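Long-range contacts in UPF0045 protein MTH_1187 (Methanothermobacter thermautotrophicus, PDB 1LXN), which is of unknown function but may bind thiamine or a related small molecule, and assembles as a homotetramer: residues 4-9 with 74-79; 30-35 with 50-55; 23-28 with 58-63. All coordinates share one frame; numbering follows the deposited sequence.

Contact 1 of 3, residues 4-9 with 74-79; sequences AELTVI and TTLKID
The carbonyl O of Thr-7 is gripped from the neighbouring strand by two donors: the amide N of Thr-75 at 2.9 Å, in a nearly straight bond (170°), and, more weakly, CA of Thr-74, whose C-H points at the same oxygen from 3.3 Å. This belongs to the antiparallel ladder between strands 2-10 and 72-79 of a ferredoxin-like fold, an inner strand paired with one that is outermost within the chain. Thr-7 N returns a bond to Thr-75 O, and Glu-5 with Lys-77 forms the next hydrogen-bonded pair, Glu-5 N lying 2.9 Å from Lys-77 O.

The face carrying Ala-4, Leu-6, Val-8, Thr-74 and Leu-76 turns to helix 50-66. Here CD1 of Leu-6 slants across to CG2 of Thr-74 at 3.6 Å, while OG1 of Thr-74 lies alongside Val-8 and is hydrogen-bonded to His-61 of that helix.

On the opposite face the paired side chains are polar. Glu-5 reaches out extended and Lys-77 runs beside it, its chain kinked at chi3 (-52°), which sets CE and NZ against the carboxylate; NZ of Lys-77 and OE2 of Glu-5 form a salt bridge at 3.2 Å, the hydrogen bond within it weak. Farther along, the hydroxyls of Thr-7 and Thr-75 share one water, 2.7 Å from OG1 of Thr-7 and 3.0 Å from OG1 of Thr-75.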
loop_
_atom_site.group_PDB
_atom_site.type_symbol
_atom_site.label_atom_id
_atom_site.label_comp_id
_atom_site.label_asym_id
_atom_site.label_seq_id
_atom_site.Cartn_x
_atom_site.Cartn_y
_atom_site.Cartn_z
ATOM N N ALA A 4 3.510 -6.467 -0.313
ATOM C CA ALA A 4 2.402 -6.014 -1.133
ATOM C C ALA A 4 2.593 -4.584 -1.596
ATOM O O ALA A 4 3.509 -3.890 -1.159
ATOM C CB ALA A 4 1.097 -6.126 -0.334
ATOM N N GLU A 5 1.714 -4.159 -2.492
ATOM C CA GLU A 5 1.724 -2.799 -2.999
ATOM C C GLU A 5 0.288 -2.311 -3.037
ATOM O O GLU A 5 -0.613 -3.030 -3.475
ATOM C CB GLU A 5 2.325 -2.717 -4.402
ATOM C CG GLU A 5 2.256 -1.309 -4.963
ATOM C CD GLU A 5 3.094 -1.120 -6.208
ATOM O OE1 GLU A 5 3.115 0.015 -6.731
ATOM O OE2 GLU A 5 3.729 -2.096 -6.662
ATOM N N LEU A 6 0.080 -1.081 -2.588
ATOM C CA LEU A 6 -1.251 -0.505 -2.550
ATOM C C LEU A 6 -1.313 0.862 -3.212
ATOM O O LEU A 6 -0.458 1.715 -2.974
ATOM C CB LEU A 6 -1.702 -0.367 -1.096
ATOM C CG LEU A 6 -2.994 0.422 -0.883
ATOM C CD1 LEU A 6 -4.191 -0.395 -1.373
ATOM C CD2 LEU A 6 -3.128 0.763 0.596
ATOM N N THR A 7 -2.327 1.062 -4.050
ATOM C CA THR A 7 -2.527 2.350 -4.695
ATOM C C THR A 7 -4.005 2.677 -4.515
ATOM O O THR A 7 -4.876 1.894 -4.901
ATOM C CB THR A 7 -2.204 2.325 -6.210
ATOM O OG1 THR A 7 -3.280 1.696 -6.914
ATOM C CG2 THR A 7 -0.920 1.543 -6.479
ATOM N N VAL A 8 -4.281 3.810 -3.881
ATOM C CA VAL A 8 -5.648 4.260 -3.665
ATOM C C VAL A 8 -5.764 5.500 -4.536
ATOM O O VAL A 8 -5.099 6.500 -4.285
ATOM C CB VAL A 8 -5.895 4.632 -2.190
ATOM C CG1 VAL A 8 -7.362 4.994 -1.983
ATOM C CG2 VAL A 8 -5.502 3.472 -1.286
ATOM N N ILE A 9 -6.598 5.430 -5.567
ATOM C CA ILE A 9 -6.743 6.543 -6.493
ATOM C C ILE A 9 -8.154 7.118 -6.531
ATOM O O ILE A 9 -9.084 6.475 -7.000
ATOM C CB ILE A 9 -6.353 6.106 -7.929
ATOM C CG1 ILE A 9 -4.978 5.427 -7.915
ATOM C CG2 ILE A 9 -6.333 7.310 -8.859
ATOM C CD1 ILE A 9 -4.523 4.898 -9.272
ATOM N N THR A 74 -9.130 1.415 -5.984
ATOM C CA THR A 74 -8.025 0.852 -5.226
ATOM C C THR A 74 -7.466 -0.442 -5.794
ATOM O O THR A 74 -8.207 -1.349 -6.195
ATOM C CB THR A 74 -8.449 0.634 -3.758
ATOM O OG1 THR A 74 -8.696 1.906 -3.157
ATOM C CG2 THR A 74 -7.368 -0.089 -2.971
ATOM N N THR A 75 -6.143 -0.512 -5.814
ATOM C CA THR A 75 -5.438 -1.673 -6.325
ATOM C C THR A 75 -4.509 -2.227 -5.247
ATOM O O THR A 75 -3.800 -1.481 -4.569
ATOM C CB THR A 75 -4.609 -1.300 -7.580
ATOM O OG1 THR A 75 -5.494 -0.878 -8.628
ATOM C CG2 THR A 75 -3.798 -2.491 -8.064
ATOM N N LEU A 76 -4.535 -3.542 -5.087
ATOM C CA LEU A 76 -3.694 -4.209 -4.111
ATOM C C LEU A 76 -3.050 -5.426 -4.757
ATOM O O LEU A 76 -3.735 -6.255 -5.351
ATOM C CB LEU A 76 -4.527 -4.660 -2.910
ATOM C CG LEU A 76 -3.795 -5.502 -1.860
ATOM C CD1 LEU A 76 -2.765 -4.647 -1.140
ATOM C CD2 LEU A 76 -4.801 -6.081 -0.866
ATOM N N LYS A 77 -1.729 -5.512 -4.660
ATOM C CA LYS A 77 -0.989 -6.647 -5.188
ATOM C C LYS A 77 -0.364 -7.311 -3.976
ATOM O O LYS A 77 0.279 -6.647 -3.165
ATOM C CB LYS A 77 0.131 -6.209 -6.135
ATOM C CG LYS A 77 -0.313 -5.517 -7.404
ATOM C CD LYS A 77 0.864 -5.354 -8.375
ATOM C CE LYS A 77 2.074 -4.687 -7.712
ATOM N NZ LYS A 77 3.245 -4.538 -8.631
ATOM N N ILE A 78 -0.555 -8.616 -3.850
ATOM C CA ILE A 78 0.000 -9.358 -2.732
ATOM C C ILE A 78 0.945 -10.455 -3.213
ATOM O O ILE A 78 0.594 -11.263 -4.079
ATOM C CB ILE A 78 -1.110 -10.033 -1.887
ATOM C CG1 ILE A 78 -2.146 -9.003 -1.439
ATOM C CG2 ILE A 78 -0.491 -10.710 -0.671
ATOM C CD1 ILE A 78 -3.303 -9.606 -0.663
ATOM N N ASP A 79 2.150 -10.468 -2.659
ATOM C CA ASP A 79 3.130 -11.496 -2.984
ATOM C C ASP A 79 3.312 -12.252 -1.670
ATOM O O ASP A 79 4.014 -11.801 -0.776
ATOM C CB ASP A 79 4.457 -10.872 -3.425
ATOM C CG ASP A 79 5.489 -11.921 -3.838
ATOM O OD1 ASP A 79 6.652 -11.549 -4.089
ATOM O OD2 ASP A 79 5.140 -13.119 -3.917
HETATM O O HOH W 1 -5.709 2.053 -8.035
#

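Contact 2 of 3, residues 30-35 with 50-55; sequences KKLNVR and LDELME
Glu-52 reaches from the first turn of helix 50-66 to the backbone of the loop around Asn-33, and a single hydrogen bond joins the two: N of Asn-33 donates to OE1 of Glu-52 at 3.0 Å, meeting the oxygen nearly in line with its C-O bond. The glutamate is folded to do this. Its CG lies beside its own backbone N and the chain bends at chi2 (-55°), which brings the carboxylate up against the loop. The loop is itself tightly bent there, Asn-33 being the centre of an inverse gamma turn with a weak bond from Val-34 N to Leu-32 O.

The close packing gathers round that one oxygen. CB of Asn-33 stands 3.5 Å from OE1 of Glu-52, and Leu-32 crosses it at a slant, CB and CD1 both 3.9 Å from the same OE1. Beyond this the fit is looser: CD1 of Leu-32 rests on CB of Glu-55 at 4.2 Å, and CG1 of Val-34 lies 4.3 Å from CB of Glu-52. The outer side is exposed. There the carboxylate of Glu-55 leads away from the loop to a salt bridge with Lys-58. With an alanine at Glu-52 the carboxylate is gone, and the amide of Asn-33 would probably lose its acceptor, while Leu-32 and CB of Asn-33 would lose the group they pack on.

Leu-32 also packs on Ala-56 and Ala-59, farther along the helix, and Val-34 on Ala-56 and on Ala-47 of strand 42-47. The contact thus places the connection between helix 19-29 and strand 35-39 beside helix 50-66, on the side of strand 35-39, the outermost strand within this chain.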
loop_
_atom_site.group_PDB
_atom_site.type_symbol
_atom_site.label_atom_id
_atom_site.label_comp_id
_atom_site.label_asym_id
_atom_site.label_seq_id
_atom_site.Cartn_x
_atom_site.Cartn_y
_atom_site.Cartn_z
ATOM N N LYS A 30 -0.595 3.915 8.593
ATOM C CA LYS A 30 0.345 4.037 9.703
ATOM C C LYS A 30 -0.193 3.584 11.055
ATOM O O LYS A 30 0.585 3.289 11.961
ATOM C CB LYS A 30 0.816 5.493 9.825
ATOM C CG LYS A 30 1.594 5.997 8.629
ATOM C CD LYS A 30 1.867 7.499 8.719
ATOM C CE LYS A 30 2.732 7.858 9.919
ATOM N NZ LYS A 30 3.011 9.327 9.982
ATOM N N LYS A 31 -1.513 3.543 11.199
ATOM C CA LYS A 31 -2.120 3.149 12.464
ATOM C C LYS A 31 -2.178 1.641 12.688
ATOM O O LYS A 31 -2.416 1.192 13.810
ATOM C CB LYS A 31 -3.529 3.732 12.578
ATOM C CG LYS A 31 -3.588 5.241 12.405
ATOM C CD LYS A 31 -4.984 5.761 12.699
ATOM C CE LYS A 31 -5.107 7.244 12.371
ATOM N NZ LYS A 31 -3.921 7.996 12.859
ATOM N N LEU A 32 -1.972 0.863 11.629
ATOM C CA LEU A 32 -2.007 -0.592 11.741
ATOM C C LEU A 32 -0.601 -1.135 11.921
ATOM O O LEU A 32 0.376 -0.418 11.720
ATOM C CB LEU A 32 -2.666 -1.225 10.505
ATOM C CG LEU A 32 -4.197 -1.112 10.387
ATOM C CD1 LEU A 32 -4.852 -1.723 11.628
ATOM C CD2 LEU A 32 -4.619 0.339 10.246
ATOM N N ASN A 33 -0.492 -2.403 12.294
ATOM C CA ASN A 33 0.817 -2.996 12.512
ATOM C C ASN A 33 1.492 -3.491 11.234
ATOM O O ASN A 33 1.782 -4.675 11.090
ATOM C CB ASN A 33 0.711 -4.136 13.523
ATOM C CG ASN A 33 2.067 -4.596 14.015
ATOM O OD1 ASN A 33 2.932 -3.775 14.333
ATOM N ND2 ASN A 33 2.262 -5.912 14.089
ATOM N N VAL A 34 1.738 -2.572 10.305
ATOM C CA VAL A 34 2.400 -2.910 9.050
ATOM C C VAL A 34 3.542 -1.936 8.786
ATOM O O VAL A 34 3.560 -0.826 9.321
ATOM C CB VAL A 34 1.433 -2.821 7.842
ATOM C CG1 VAL A 34 0.244 -3.751 8.046
ATOM C CG2 VAL A 34 0.968 -1.373 7.650
ATOM N N ARG A 35 4.507 -2.356 7.979
ATOM C CA ARG A 35 5.606 -1.474 7.614
ATOM C C ARG A 35 5.263 -1.008 6.206
ATOM O O ARG A 35 4.664 -1.750 5.434
ATOM C CB ARG A 35 6.937 -2.222 7.614
ATOM C CG ARG A 35 7.470 -2.542 9.001
ATOM C CD ARG A 35 8.696 -3.444 8.929
ATOM N NE ARG A 35 9.258 -3.712 10.252
ATOM C CZ ARG A 35 10.186 -4.633 10.497
ATOM N NH1 ARG A 35 10.657 -5.383 9.507
ATOM N NH2 ARG A 35 10.642 -4.809 11.733
ATOM N N LEU A 50 -2.271 -11.880 6.787
ATOM C CA LEU A 50 -3.257 -11.333 5.870
ATOM C C LEU A 50 -4.296 -10.447 6.525
ATOM O O LEU A 50 -4.748 -9.479 5.912
ATOM C CB LEU A 50 -3.943 -12.467 5.104
ATOM C CG LEU A 50 -3.025 -13.103 4.061
ATOM C CD1 LEU A 50 -3.627 -14.402 3.534
ATOM C CD2 LEU A 50 -2.798 -12.097 2.934
ATOM N N ASP A 51 -4.678 -10.768 7.761
ATOM C CA ASP A 51 -5.663 -9.962 8.472
ATOM C C ASP A 51 -5.203 -8.505 8.624
ATOM O O ASP A 51 -5.946 -7.595 8.271
ATOM C CB ASP A 51 -5.973 -10.557 9.857
ATOM C CG ASP A 51 -6.945 -11.738 9.792
ATOM O OD1 ASP A 51 -7.676 -11.870 8.786
ATOM O OD2 ASP A 51 -6.996 -12.528 10.760
ATOM N N GLU A 52 -3.991 -8.285 9.138
ATOM C CA GLU A 52 -3.477 -6.922 9.318
ATOM C C GLU A 52 -3.443 -6.172 7.997
ATOM O O GLU A 52 -3.866 -5.015 7.915
ATOM C CB GLU A 52 -2.056 -6.913 9.896
ATOM C CG GLU A 52 -1.970 -7.021 11.398
ATOM C CD GLU A 52 -2.775 -5.960 12.136
ATOM O OE1 GLU A 52 -2.398 -4.761 12.123
ATOM O OE2 GLU A 52 -3.795 -6.346 12.738
ATOM N N LEU A 53 -2.914 -6.831 6.968
ATOM C CA LEU A 53 -2.830 -6.227 5.650
ATOM C C LEU A 53 -4.208 -5.771 5.162
ATOM O O LEU A 53 -4.366 -4.620 4.751
ATOM C CB LEU A 53 -2.211 -7.209 4.651
ATOM C CG LEU A 53 -2.037 -6.697 3.218
ATOM C CD1 LEU A 53 -1.239 -5.398 3.203
ATOM C CD2 LEU A 53 -1.319 -7.760 2.399
HETATM N N MSE A 54 -5.200 -6.657 5.210
HETATM C CA MSE A 54 -6.545 -6.298 4.760
HETATM C C MSE A 54 -7.100 -5.130 5.583
HETATM O O MSE A 54 -7.754 -4.238 5.044
HETATM C CB MSE A 54 -7.506 -7.491 4.862
HETATM C CG MSE A 54 -7.129 -8.718 4.028
HETATM SE SE MSE A 54 -6.600 -8.298 2.207
HETATM C CE MSE A 54 -4.719 -8.718 2.357
ATOM N N GLU A 55 -6.853 -5.137 6.888
ATOM C CA GLU A 55 -7.332 -4.050 7.731
ATOM C C GLU A 55 -6.628 -2.745 7.339
ATOM O O GLU A 55 -7.248 -1.685 7.326
ATOM C CB GLU A 55 -7.087 -4.351 9.215
ATOM C CG GLU A 55 -7.932 -5.490 9.790
ATOM C CD GLU A 55 -9.432 -5.246 9.662
ATOM O OE1 GLU A 55 -9.909 -4.160 10.070
ATOM O OE2 GLU A 55 -10.139 -6.148 9.156
#

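Contact 3 of 3, residues 23-28 with 58-63; sequences AAAVEA and KAAHEA
Ala-28 and Ala-63 meet methyl to methyl, CB to CB at 3.7 Å, where segments 23-28 and 58-63 touch through alanines alone. The CB of Ala-28 is also 3.4 Å from the carbonyl O of Ala-59 and touches that residue's methyl. One turn earlier in helix 19-29, CB of Ala-25 lies beside CB of Ala-60 at 4.0 Å, and the Ala-60 methyl sits 3.5 Å from O of Ala-25. CB of Ala-63 lies equally near O of Ala-24, a carbonyl already bonded within its helix to N of Ala-28.

With nothing longer than a methyl between them, the backbones come very close: CA of Ala-25 is 4.1 Å from CA of Ala-60, and the segment axes pass 7.5 Å apart at 144°, roughly antiparallel. These are the two helices that cover one face of the sheet in the ferredoxin-like fold.

Farther out, Ala-25 and Ala-60 both rest on Val-8 of the sheet beneath. His-61 points away from helix 19-29, and the end of Glu-27 leads away from the interface to a salt bridge between its OE2 and NZ of Lys-30.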
loop_
_atom_site.group_PDB
_atom_site.type_symbol
_atom_site.label_atom_id
_atom_site.label_comp_id
_atom_site.label_asym_id
_atom_site.label_seq_id
_atom_site.Cartn_x
_atom_site.Cartn_y
_atom_site.Cartn_z
ATOM N N ALA A 23 -1.605 10.972 0.940
ATOM C CA ALA A 23 -1.055 11.156 2.277
ATOM C C ALA A 23 -2.113 10.727 3.297
ATOM O O ALA A 23 -1.789 10.112 4.302
ATOM C CB ALA A 23 -0.658 12.617 2.505
ATOM N N ALA A 24 -3.379 11.048 3.041
ATOM C CA ALA A 24 -4.439 10.645 3.968
ATOM C C ALA A 24 -4.543 9.111 4.014
ATOM O O ALA A 24 -4.776 8.528 5.072
ATOM C CB ALA A 24 -5.777 11.242 3.550
ATOM N N ALA A 25 -4.384 8.461 2.865
ATOM C CA ALA A 25 -4.445 7.003 2.821
ATOM C C ALA A 25 -3.301 6.421 3.642
ATOM O O ALA A 25 -3.501 5.497 4.429
ATOM C CB ALA A 25 -4.353 6.506 1.380
ATOM N N VAL A 26 -2.102 6.973 3.467
ATOM C CA VAL A 26 -0.934 6.484 4.191
ATOM C C VAL A 26 -1.066 6.742 5.688
ATOM O O VAL A 26 -0.681 5.905 6.511
ATOM C CB VAL A 26 0.363 7.146 3.667
ATOM C CG1 VAL A 26 1.563 6.691 4.501
ATOM C CG2 VAL A 26 0.570 6.783 2.190
ATOM N N GLU A 27 -1.616 7.900 6.036
ATOM C CA GLU A 27 -1.799 8.260 7.432
ATOM C C GLU A 27 -2.681 7.209 8.109
ATOM O O GLU A 27 -2.472 6.866 9.274
ATOM C CB GLU A 27 -2.458 9.636 7.539
ATOM C CG GLU A 27 -2.127 10.383 8.819
ATOM C CD GLU A 27 -0.829 11.178 8.716
ATOM O OE1 GLU A 27 -0.802 12.176 7.952
ATOM O OE2 GLU A 27 0.160 10.805 9.388
ATOM N N ALA A 28 -3.668 6.698 7.375
ATOM C CA ALA A 28 -4.563 5.682 7.922
ATOM C C ALA A 28 -3.822 4.352 8.064
ATOM O O ALA A 28 -4.037 3.617 9.026
ATOM C CB ALA A 28 -5.785 5.516 7.027
ATOM N N LYS A 58 -8.194 -1.602 3.991
ATOM C CA LYS A 58 -9.535 -1.051 4.172
ATOM C C LYS A 58 -9.427 0.345 4.769
ATOM O O LYS A 58 -10.119 1.267 4.347
ATOM C CB LYS A 58 -10.383 -1.927 5.102
ATOM C CG LYS A 58 -10.988 -3.152 4.434
ATOM C CD LYS A 58 -11.873 -3.949 5.389
ATOM C CE LYS A 58 -11.064 -4.559 6.525
ATOM N NZ LYS A 58 -11.882 -5.466 7.387
ATOM N N ALA A 59 -8.547 0.497 5.750
ATOM C CA ALA A 59 -8.356 1.785 6.400
ATOM C C ALA A 59 -7.901 2.861 5.411
ATOM O O ALA A 59 -8.410 3.984 5.427
ATOM C CB ALA A 59 -7.345 1.654 7.531
ATOM N N ALA A 60 -6.945 2.512 4.551
ATOM C CA ALA A 60 -6.428 3.462 3.574
ATOM C C ALA A 60 -7.530 3.860 2.603
ATOM O O ALA A 60 -7.717 5.042 2.316
ATOM C CB ALA A 60 -5.244 2.858 2.824
ATOM N N HIS A 61 -8.263 2.865 2.111
ATOM C CA HIS A 61 -9.366 3.087 1.184
ATOM C C HIS A 61 -10.415 4.033 1.789
ATOM O O HIS A 61 -10.832 5.002 1.149
ATOM C CB HIS A 61 -10.020 1.746 0.836
ATOM C CG HIS A 61 -11.137 1.847 -0.161
ATOM N ND1 HIS A 61 -10.925 1.811 -1.523
ATOM C CD2 HIS A 61 -12.478 1.955 0.009
ATOM C CE1 HIS A 61 -12.087 1.887 -2.150
ATOM N NE2 HIS A 61 -13.044 1.975 -1.243
ATOM N N GLU A 62 -10.831 3.743 3.020
ATOM C CA GLU A 62 -11.839 4.543 3.719
ATOM C C GLU A 62 -11.386 5.978 3.968
ATOM O O GLU A 62 -12.195 6.896 3.912
ATOM C CB GLU A 62 -12.189 3.904 5.069
ATOM C CG GLU A 62 -12.527 2.422 5.001
ATOM C CD GLU A 62 -13.998 2.145 4.764
ATOM O OE1 GLU A 62 -14.670 2.971 4.102
ATOM O OE2 GLU A 62 -14.478 1.087 5.234
ATOM N N ALA A 63 -10.101 6.164 4.258
ATOM C CA ALA A 63 -9.576 7.498 4.525
ATOM C C ALA A 63 -9.736 8.410 3.314
ATOM O O ALA A 63 -9.977 9.604 3.460
ATOM C CB ALA A 63 -8.100 7.420 4.933
#

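In the fold
From the N terminus, strand 2-10 is the first element of contact 1, whose partner, strand 72-79, is the last strand of the chain; that pairing closes the widest loop and encloses the other two contacts. Helix 19-29 follows and meets helix 50-66 in contact 3. Within that loop lies a shorter one, closed by contact 2, spanning strands 35-39 and 42-47. The three loops are therefore concentric and none crosses another. Helix 50-66 serves contacts 2 and 3 and packs on the sheet at contact 1: Met-54 and Leu-53 meet Ile-78, and Ala-60 meets Leu-6. Contacts 2 and 3, their centres about 11 Å apart, touch where the loop meets this helix.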